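Local structure of citrate synthase (Metallosphaera sedula, 6ABW) at residues A[112-123]-A[211-222]. The protein probably catalyses the condensation of oxaloacetate with acetyl-CoA and water to give citrate and CoA in the tricarboxylic acid cycle. Sequence-based numbering, arbitrary orientation.
Sequences FSALSSIYGMPW and LSDIYSCVVAAL
Ser116 and Tyr215 meet where helices 112-119 and 214-222 run nearly antiparallel (166°), the CB of Ser116 3.4 Å from the CB of Tyr215; small serine lets the axes of these segments approach to 8.2 Å. Tyr215 is a knob in the hole formed by Phe112, Leu115, Ser116 and Tyr119, with Leu115 CB 3.7 Å from Tyr215 CD2, while its hydroxyl reaches Arg138. In return, Phe112 fits among Tyr215, Val218, Val219 and Leu222. Val218 CG1 makes a CH-pi contact over one face, 4.1 Å from the Phe112 ring centroid; Leu115 CD1 covers the opposite face.

Toward the N-terminus of helix 214-225 the contact turns polar. A chi1 of -180° turns Ser116 OG away from its backbone N and to Asp213, donating to the syn lone pair of OD1 at 2.7 Å. Asp213 is the helix N-cap; its OD1 also accepts from Ser216 N at 3.1 Å, met from above the carboxylate plane. Gly120 CA lies 3.6 Å from Asp213 CG; a CB there would run into OD2. Trp123 NE1 bonds nearly straight (170°) to Ser212 O, which lies in the indole plane, with NE1 above the carbonyl plane; the broad ring also meets Leu211, Ile214 and helix 342-365.

Lys226 of the second subunit salt-bridges Asp213 OD2 and hydrogen-bonds Ser116 OG. This is antiparallel knobs-into-holes packing at the dimer interface of the helical citrate synthase fold.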
# COMPACT_ATOMS: atom_id res chain seq x y z
N PHE A 112 -7.48 6.84 3.84
CA PHE A 112 -6.64 7.31 2.74
C PHE A 112 -6.94 6.57 1.45
O PHE A 112 -6.81 7.19 0.39
CB PHE A 112 -5.15 7.26 3.11
CG PHE A 112 -4.68 8.53 3.67
CD1 PHE A 112 -4.87 8.85 4.98
CD2 PHE A 112 -4.18 9.52 2.79
CE1 PHE A 112 -4.50 10.11 5.46
CE2 PHE A 112 -3.84 10.79 3.26
CZ PHE A 112 -4.03 11.09 4.58
N SER A 113 -7.42 5.31 1.53
CA SER A 113 -7.80 4.60 0.28
C SER A 113 -9.04 5.27 -0.29
O SER A 113 -9.12 5.49 -1.51
CB SER A 113 -8.07 3.06 0.36
OG SER A 113 -7.01 2.41 1.04
N ALA A 114 -9.97 5.64 0.58
CA ALA A 114 -11.16 6.36 0.13
C ALA A 114 -10.85 7.73 -0.42
O ALA A 114 -11.39 8.12 -1.44
CB ALA A 114 -12.19 6.45 1.26
N LEU A 115 -9.97 8.47 0.21
CA LEU A 115 -9.47 9.74 -0.31
C LEU A 115 -8.79 9.56 -1.66
O LEU A 115 -8.95 10.37 -2.54
CB LEU A 115 -8.54 10.41 0.69
CG LEU A 115 -9.11 10.90 2.03
CD1 LEU A 115 -7.94 11.32 2.91
CD2 LEU A 115 -10.05 12.03 1.76
N SER A 116 -8.02 8.48 -1.84
CA SER A 116 -7.47 8.21 -3.11
C SER A 116 -8.51 8.03 -4.24
O SER A 116 -8.33 8.58 -5.34
CB SER A 116 -6.46 7.07 -3.03
OG SER A 116 -5.87 6.77 -4.27
N SER A 117 -9.58 7.32 -3.97
CA SER A 117 -10.64 7.08 -4.91
C SER A 117 -11.39 8.35 -5.26
O SER A 117 -11.85 8.51 -6.39
CB SER A 117 -11.62 6.07 -4.29
OG SER A 117 -11.00 4.78 -4.21
N ILE A 118 -11.52 9.27 -4.31
CA ILE A 118 -12.27 10.52 -4.50
C ILE A 118 -11.39 11.63 -5.14
O ILE A 118 -11.86 12.32 -6.04
CB ILE A 118 -12.86 10.94 -3.14
CG1 ILE A 118 -13.90 9.91 -2.73
CG2 ILE A 118 -13.40 12.36 -3.19
CD1 ILE A 118 -14.32 9.98 -1.30
N TYR A 119 -10.17 11.81 -4.66
CA TYR A 119 -9.32 12.94 -4.96
C TYR A 119 -8.12 12.62 -5.80
O TYR A 119 -7.42 13.57 -6.23
CB TYR A 119 -8.85 13.58 -3.68
CG TYR A 119 -9.88 14.28 -2.85
CD1 TYR A 119 -10.58 15.38 -3.35
CD2 TYR A 119 -10.07 13.92 -1.56
CE1 TYR A 119 -11.54 16.01 -2.57
CE2 TYR A 119 -10.98 14.59 -0.76
CZ TYR A 119 -11.69 15.64 -1.28
OH TYR A 119 -12.60 16.29 -0.45
N GLY A 120 -7.78 11.36 -5.96
CA GLY A 120 -6.52 10.98 -6.63
C GLY A 120 -6.45 11.62 -8.02
O GLY A 120 -7.44 11.52 -8.80
N MET A 121 -5.33 12.25 -8.35
CA MET A 121 -5.11 12.84 -9.67
C MET A 121 -3.78 12.37 -10.26
O MET A 121 -2.87 11.96 -9.51
CB MET A 121 -5.05 14.38 -9.55
CG MET A 121 -6.35 15.06 -9.20
SD MET A 121 -7.48 14.91 -10.59
CE MET A 121 -6.82 16.27 -11.59
N PRO A 122 -3.60 12.49 -11.58
CA PRO A 122 -2.36 12.01 -12.15
C PRO A 122 -1.17 12.93 -11.74
O PRO A 122 -1.33 14.09 -11.41
CB PRO A 122 -2.58 12.09 -13.69
CG PRO A 122 -4.04 12.21 -13.88
CD PRO A 122 -4.62 12.80 -12.61
N TRP A 123 0.02 12.36 -11.84
CA TRP A 123 1.22 13.16 -11.59
C TRP A 123 1.27 14.28 -12.64
O TRP A 123 0.94 14.08 -13.79
CB TRP A 123 2.43 12.26 -11.65
CG TRP A 123 2.44 11.40 -10.43
CD1 TRP A 123 1.82 10.21 -10.22
CD2 TRP A 123 3.02 11.79 -9.17
NE1 TRP A 123 2.00 9.83 -8.90
CE2 TRP A 123 2.76 10.75 -8.25
CE3 TRP A 123 3.78 12.89 -8.76
CZ2 TRP A 123 3.21 10.81 -6.93
CZ3 TRP A 123 4.24 12.93 -7.46
CH2 TRP A 123 3.94 11.90 -6.57
N LEU A 211 3.16 5.48 -11.12
CA LEU A 211 2.43 6.70 -11.26
C LEU A 211 1.08 6.62 -10.61
O LEU A 211 0.19 7.42 -10.88
CB LEU A 211 2.42 7.24 -12.71
CG LEU A 211 3.81 7.47 -13.27
CD1 LEU A 211 3.70 7.97 -14.73
CD2 LEU A 211 4.70 8.39 -12.46
N SER A 212 0.94 5.73 -9.64
CA SER A 212 -0.23 5.76 -8.76
C SER A 212 -0.31 7.12 -8.05
O SER A 212 0.71 7.71 -7.72
CB SER A 212 -0.21 4.58 -7.78
OG SER A 212 -1.47 4.55 -7.08
N ASP A 213 -1.52 7.64 -7.84
CA ASP A 213 -1.70 8.95 -7.22
C ASP A 213 -1.10 9.06 -5.80
O ASP A 213 -0.86 8.07 -5.13
CB ASP A 213 -3.15 9.36 -7.22
CG ASP A 213 -4.04 8.44 -6.38
OD1 ASP A 213 -4.09 8.64 -5.15
OD2 ASP A 213 -4.69 7.53 -6.91
N ILE A 214 -0.77 10.28 -5.45
CA ILE A 214 -0.14 10.55 -4.17
C ILE A 214 -0.88 10.01 -2.93
O ILE A 214 -0.25 9.62 -1.96
CB ILE A 214 0.23 12.06 -4.07
CG1 ILE A 214 1.32 12.24 -3.05
CG2 ILE A 214 -1.01 12.90 -3.80
CD1 ILE A 214 2.12 13.55 -3.26
N TYR A 215 -2.21 10.00 -2.94
CA TYR A 215 -2.93 9.42 -1.87
C TYR A 215 -2.68 7.89 -1.72
O TYR A 215 -2.51 7.41 -0.58
CB TYR A 215 -4.43 9.66 -2.00
CG TYR A 215 -4.82 11.12 -1.76
CD1 TYR A 215 -4.77 12.04 -2.77
CD2 TYR A 215 -5.22 11.57 -0.50
CE1 TYR A 215 -5.10 13.39 -2.58
CE2 TYR A 215 -5.60 12.88 -0.30
CZ TYR A 215 -5.51 13.81 -1.33
OH TYR A 215 -5.85 15.17 -1.12
N SER A 216 -2.59 7.18 -2.86
CA SER A 216 -2.31 5.75 -2.88
C SER A 216 -0.86 5.48 -2.46
O SER A 216 -0.62 4.45 -1.85
CB SER A 216 -2.63 5.08 -4.22
OG SER A 216 -4.02 4.77 -4.18
N CYS A 217 0.06 6.40 -2.76
CA CYS A 217 1.41 6.31 -2.20
C CYS A 217 1.38 6.32 -0.67
O CYS A 217 2.03 5.49 -0.04
CB CYS A 217 2.33 7.39 -2.78
SG CYS A 217 2.51 7.27 -4.57
N VAL A 218 0.61 7.23 -0.08
CA VAL A 218 0.41 7.23 1.37
C VAL A 218 -0.30 5.96 1.87
O VAL A 218 0.04 5.46 2.93
CB VAL A 218 -0.26 8.55 1.85
CG1 VAL A 218 -0.54 8.51 3.32
CG2 VAL A 218 0.70 9.67 1.52
N VAL A 219 -1.28 5.44 1.16
CA VAL A 219 -1.93 4.17 1.53
C VAL A 219 -0.87 3.07 1.69
O VAL A 219 -0.87 2.34 2.71
CB VAL A 219 -3.01 3.73 0.53
CG1 VAL A 219 -3.51 2.33 0.75
CG2 VAL A 219 -4.12 4.69 0.62
N ALA A 220 0.02 2.96 0.72
CA ALA A 220 1.04 1.94 0.80
C ALA A 220 2.02 2.15 2.01
O ALA A 220 2.42 1.20 2.70
CB ALA A 220 1.83 1.89 -0.48
N ALA A 221 2.37 3.39 2.23
CA ALA A 221 3.16 3.75 3.39
C ALA A 221 2.53 3.34 4.68
O ALA A 221 3.19 2.71 5.56
CB ALA A 221 3.52 5.23 3.38
N LEU A 222 1.23 3.63 4.81
CA LEU A 222 0.50 3.21 5.98
C LEU A 222 0.32 1.72 6.17
O LEU A 222 0.38 1.22 7.29
CB LEU A 222 -0.85 3.89 6.01
CG LEU A 222 -0.85 5.43 6.16
CD1 LEU A 222 -2.22 5.91 5.73
CD2 LEU A 222 -0.54 5.91 7.57
O HOH W 1 -1.02 12.42 -7.50